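Local coordinates for RNA polymerase II subunit A C-terminal domain phosphatase SSU72 (Homo sapiens, PDB 4H3K), which dephosphorylates phosphoserine in the C-terminal domain repeats of RNA polymerase II and takes part in RNA processing, polyadenylation and transcription termination, at residues Leu26-Ser39 with Asp123-Val135. The protein carries 1 engineered substitution. Sequence-based numbering, arbitrary orientation.
Sequences LRVAVVSSSNQNRS and DLFDLILTCEERV. Engineered in segment 26-39: S32 (natural residue Cys). With PO4 (phosphate ion), chain F.
A29 sets its methyl group squarely over the centre of the F125 ring, a CH-pi contact with CB 3.5 Å from the centroid. This is the tightly packed part of the contact, where strands 27-32 and 127-130 run parallel, joined by backbone bonds such as L129 N to A29 O. On the same face V31 spreads its two branches: CG2 meets I128 CG2 at 3.7 Å, while CG1, anti to the backbone N (chi1 -167°), reaches V135 CG1. On the reverse face V28 CG1 touches L129 CD1. Looser and more exposed is the N-terminal end. There R27 NE bonds to L124 O at 3.0 Å, its NH2 makes only a long ion pair with D123 OD1, whose carboxylate has R54 as stronger partner, and D126 OD2 takes R27 N-H almost straight at 2.8 Å. At the opposite end the 32-38 loop wraps a phosphate ion, as in the P-loop of cysteine-based phosphatases; S32, engineered in place of cysteine, sits where such enzymes carry their nucleophile. S32 OG and the backbone N-H groups of S33, S34, Q36, N37 and R38 bond to the phosphate. R38 is bent at chi3 (-69°), which turns its guanidinium edge-on to both anions: NE bonds to phosphate O3 at 2.6 Å, NH2 to O4, and NH1 to E132 OE1 at 2.8 Å and to the I161 carbonyl. Losing this guanidinium to an alanine is likely to leave E132 without its cationic mate and the phosphate without two N-H bonds. These N-H groups, with an arginine held by E132, would probably stabilise a bound phosphate's negative charge.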
# COMPACT_ATOMS: atom_id res chain seq x y z
N LEU B 26 -9.89 3.16 -12.22
CA LEU B 26 -8.93 2.12 -11.72
C LEU B 26 -7.57 2.39 -12.32
O LEU B 26 -7.43 2.43 -13.53
CB LEU B 26 -9.38 0.72 -12.11
CG LEU B 26 -8.56 -0.43 -11.52
CD1 LEU B 26 -8.98 -0.73 -10.08
CD2 LEU B 26 -8.71 -1.67 -12.40
N ARG B 27 -6.57 2.59 -11.47
CA ARG B 27 -5.22 2.87 -11.94
C ARG B 27 -4.45 1.57 -11.95
O ARG B 27 -4.18 0.99 -10.88
CB ARG B 27 -4.54 3.89 -11.03
CG ARG B 27 -5.20 5.30 -11.05
CD ARG B 27 -4.24 6.31 -10.44
NE ARG B 27 -2.88 5.97 -10.85
CZ ARG B 27 -2.27 6.46 -11.93
NH1 ARG B 27 -2.88 7.36 -12.68
NH2 ARG B 27 -1.04 6.07 -12.23
N VAL B 28 -4.09 1.11 -13.15
CA VAL B 28 -3.41 -0.19 -13.29
C VAL B 28 -1.97 -0.02 -13.78
O VAL B 28 -1.69 0.89 -14.58
CB VAL B 28 -4.18 -1.05 -14.31
CG1 VAL B 28 -3.51 -2.44 -14.52
CG2 VAL B 28 -5.61 -1.19 -13.87
N ALA B 29 -1.09 -0.89 -13.31
CA ALA B 29 0.25 -1.08 -13.88
C ALA B 29 0.32 -2.51 -14.35
O ALA B 29 -0.15 -3.42 -13.65
CB ALA B 29 1.34 -0.82 -12.86
N VAL B 30 0.85 -2.71 -15.55
CA VAL B 30 1.15 -4.04 -16.03
C VAL B 30 2.66 -4.17 -16.20
O VAL B 30 3.31 -3.28 -16.76
CB VAL B 30 0.44 -4.38 -17.37
CG1 VAL B 30 0.70 -5.86 -17.70
CG2 VAL B 30 -1.07 -4.15 -17.26
N VAL B 31 3.21 -5.28 -15.69
CA VAL B 31 4.67 -5.46 -15.57
C VAL B 31 5.12 -6.78 -16.20
O VAL B 31 4.58 -7.86 -15.91
CB VAL B 31 5.10 -5.43 -14.07
CG1 VAL B 31 6.62 -5.28 -13.95
CG2 VAL B 31 4.40 -4.29 -13.33
N SER B 32 6.11 -6.71 -17.09
CA SER B 32 6.70 -7.94 -17.61
C SER B 32 8.19 -7.90 -17.28
O SER B 32 8.61 -7.23 -16.32
CB SER B 32 6.45 -8.08 -19.12
OG SER B 32 7.02 -6.96 -19.77
N SER B 33 8.99 -8.62 -18.06
CA SER B 33 10.44 -8.62 -17.77
C SER B 33 11.19 -7.51 -18.47
O SER B 33 11.94 -6.74 -17.84
CB SER B 33 11.04 -9.99 -18.06
OG SER B 33 12.35 -9.97 -17.57
N SER B 34 10.96 -7.39 -19.78
CA SER B 34 11.68 -6.43 -20.62
C SER B 34 10.86 -5.18 -20.98
O SER B 34 11.40 -4.29 -21.61
CB SER B 34 12.14 -7.12 -21.90
OG SER B 34 13.04 -8.18 -21.57
N ASN B 35 9.58 -5.14 -20.58
CA ASN B 35 8.62 -4.09 -21.01
C ASN B 35 8.65 -3.93 -22.54
O ASN B 35 8.76 -2.80 -23.08
CB ASN B 35 8.89 -2.77 -20.30
CG ASN B 35 7.74 -1.79 -20.39
OD1 ASN B 35 6.55 -2.15 -20.62
ND2 ASN B 35 8.07 -0.54 -20.19
N GLN B 36 8.54 -5.06 -23.23
CA GLN B 36 8.58 -5.06 -24.70
C GLN B 36 7.32 -5.68 -25.31
O GLN B 36 6.81 -5.19 -26.31
CB GLN B 36 9.77 -5.85 -25.20
CG GLN B 36 11.11 -5.16 -24.99
CD GLN B 36 11.24 -3.94 -25.91
OE1 GLN B 36 10.45 -3.75 -26.82
NE2 GLN B 36 12.23 -3.10 -25.64
N ASN B 37 6.87 -6.79 -24.70
CA ASN B 37 5.89 -7.67 -25.32
C ASN B 37 4.62 -7.83 -24.47
O ASN B 37 3.62 -7.21 -24.76
CB ASN B 37 6.56 -9.02 -25.67
CG ASN B 37 5.59 -10.02 -26.29
OD1 ASN B 37 5.71 -11.24 -26.09
ND2 ASN B 37 4.64 -9.53 -27.04
N ARG B 38 4.64 -8.67 -23.43
CA ARG B 38 3.43 -8.93 -22.65
C ARG B 38 2.81 -7.67 -22.01
O ARG B 38 1.60 -7.44 -22.10
CB ARG B 38 3.70 -10.04 -21.63
CG ARG B 38 4.06 -11.35 -22.34
CD ARG B 38 4.76 -12.30 -21.39
NE ARG B 38 6.11 -11.82 -21.03
CZ ARG B 38 6.87 -12.36 -20.09
NH1 ARG B 38 6.42 -13.40 -19.40
NH2 ARG B 38 8.08 -11.85 -19.81
N SER B 39 3.65 -6.84 -21.41
CA SER B 39 3.15 -5.65 -20.74
C SER B 39 2.71 -4.57 -21.73
O SER B 39 1.79 -3.82 -21.43
CB SER B 39 4.20 -5.07 -19.73
OG SER B 39 5.46 -4.85 -20.39
N ASP B 123 5.19 5.91 -8.86
CA ASP B 123 3.75 6.16 -9.04
C ASP B 123 2.89 5.25 -8.17
O ASP B 123 3.35 4.18 -7.78
CB ASP B 123 3.39 5.92 -10.50
CG ASP B 123 2.59 7.04 -11.10
OD1 ASP B 123 1.72 7.59 -10.39
OD2 ASP B 123 2.83 7.36 -12.30
N LEU B 124 1.66 5.66 -7.86
CA LEU B 124 0.72 4.80 -7.11
C LEU B 124 -0.30 4.14 -8.02
O LEU B 124 -0.84 4.77 -8.95
CB LEU B 124 -0.01 5.57 -6.00
CG LEU B 124 0.82 6.43 -5.03
CD1 LEU B 124 -0.06 7.10 -3.98
CD2 LEU B 124 1.89 5.58 -4.37
N PHE B 125 -0.57 2.86 -7.74
CA PHE B 125 -1.62 2.11 -8.44
C PHE B 125 -2.61 1.47 -7.46
O PHE B 125 -2.34 1.32 -6.26
CB PHE B 125 -0.95 1.04 -9.31
CG PHE B 125 0.04 1.61 -10.25
CD1 PHE B 125 -0.38 2.24 -11.42
CD2 PHE B 125 1.39 1.62 -9.94
CE1 PHE B 125 0.53 2.80 -12.29
CE2 PHE B 125 2.32 2.22 -10.80
CZ PHE B 125 1.88 2.80 -11.98
N ASP B 126 -3.76 1.12 -7.99
CA ASP B 126 -4.74 0.31 -7.29
C ASP B 126 -4.38 -1.15 -7.46
O ASP B 126 -4.58 -1.97 -6.55
CB ASP B 126 -6.13 0.54 -7.89
CG ASP B 126 -6.61 2.00 -7.73
OD1 ASP B 126 -6.47 2.55 -6.64
OD2 ASP B 126 -7.14 2.57 -8.70
N LEU B 127 -3.89 -1.48 -8.66
CA LEU B 127 -3.73 -2.88 -9.06
C LEU B 127 -2.51 -3.02 -9.93
O LEU B 127 -2.35 -2.26 -10.89
CB LEU B 127 -4.97 -3.38 -9.81
CG LEU B 127 -4.87 -4.77 -10.45
CD1 LEU B 127 -4.69 -5.84 -9.34
CD2 LEU B 127 -6.10 -5.07 -11.30
N ILE B 128 -1.63 -3.96 -9.57
CA ILE B 128 -0.44 -4.23 -10.37
C ILE B 128 -0.58 -5.66 -10.87
O ILE B 128 -0.71 -6.57 -10.08
CB ILE B 128 0.88 -4.05 -9.57
CG1 ILE B 128 1.00 -2.60 -9.01
CG2 ILE B 128 2.08 -4.48 -10.44
CD1 ILE B 128 2.18 -2.38 -7.94
N LEU B 129 -0.53 -5.84 -12.19
CA LEU B 129 -0.61 -7.16 -12.79
C LEU B 129 0.74 -7.53 -13.35
O LEU B 129 1.33 -6.75 -14.12
CB LEU B 129 -1.62 -7.14 -13.91
CG LEU B 129 -3.04 -6.91 -13.36
CD1 LEU B 129 -3.85 -6.17 -14.32
CD2 LEU B 129 -3.66 -8.25 -13.08
N THR B 130 1.23 -8.72 -12.99
CA THR B 130 2.51 -9.19 -13.49
C THR B 130 2.27 -10.35 -14.43
O THR B 130 1.26 -11.05 -14.32
CB THR B 130 3.48 -9.57 -12.33
OG1 THR B 130 2.94 -10.66 -11.58
CG2 THR B 130 3.66 -8.37 -11.38
N CYS B 131 3.21 -10.57 -15.37
CA CYS B 131 3.01 -11.50 -16.46
C CYS B 131 3.77 -12.82 -16.31
O CYS B 131 3.72 -13.64 -17.21
CB CYS B 131 3.34 -10.82 -17.81
SG CYS B 131 2.34 -9.32 -18.09
N GLU B 132 4.47 -13.02 -15.19
CA GLU B 132 5.05 -14.29 -14.79
C GLU B 132 5.57 -14.23 -13.38
O GLU B 132 5.88 -13.16 -12.85
CB GLU B 132 6.17 -14.79 -15.75
CG GLU B 132 7.44 -14.02 -15.70
CD GLU B 132 8.52 -14.68 -16.59
OE1 GLU B 132 8.48 -14.45 -17.80
OE2 GLU B 132 9.33 -15.45 -16.07
N GLU B 133 5.65 -15.41 -12.75
CA GLU B 133 5.92 -15.45 -11.32
C GLU B 133 7.25 -14.79 -10.91
O GLU B 133 7.34 -14.15 -9.85
CB GLU B 133 5.84 -16.90 -10.81
CG GLU B 133 5.91 -16.97 -9.33
CD GLU B 133 5.80 -18.39 -8.80
OE1 GLU B 133 5.46 -19.27 -9.60
OE2 GLU B 133 6.05 -18.61 -7.60
N ARG B 134 8.27 -14.93 -11.74
CA ARG B 134 9.56 -14.26 -11.46
C ARG B 134 9.40 -12.73 -11.38
O ARG B 134 10.08 -12.06 -10.61
CB ARG B 134 10.57 -14.63 -12.58
CG ARG B 134 12.01 -14.14 -12.40
CD ARG B 134 12.73 -13.93 -13.80
NE ARG B 134 12.27 -12.69 -14.46
CZ ARG B 134 13.01 -11.60 -14.69
NH1 ARG B 134 14.31 -11.58 -14.38
NH2 ARG B 134 12.45 -10.53 -15.24
N VAL B 135 8.55 -12.18 -12.24
CA VAL B 135 8.30 -10.74 -12.29
C VAL B 135 7.48 -10.35 -11.04
O VAL B 135 7.77 -9.34 -10.39
CB VAL B 135 7.54 -10.35 -13.58
CG1 VAL B 135 7.01 -8.92 -13.50
CG2 VAL B 135 8.45 -10.54 -14.80
P PO4 F . 8.32 -8.93 -22.12
O1 PO4 F . 8.05 -7.46 -22.07
O2 PO4 F . 9.20 -9.29 -23.33
O3 PO4 F . 7.04 -9.73 -22.26
O4 PO4 F . 9.01 -9.44 -20.89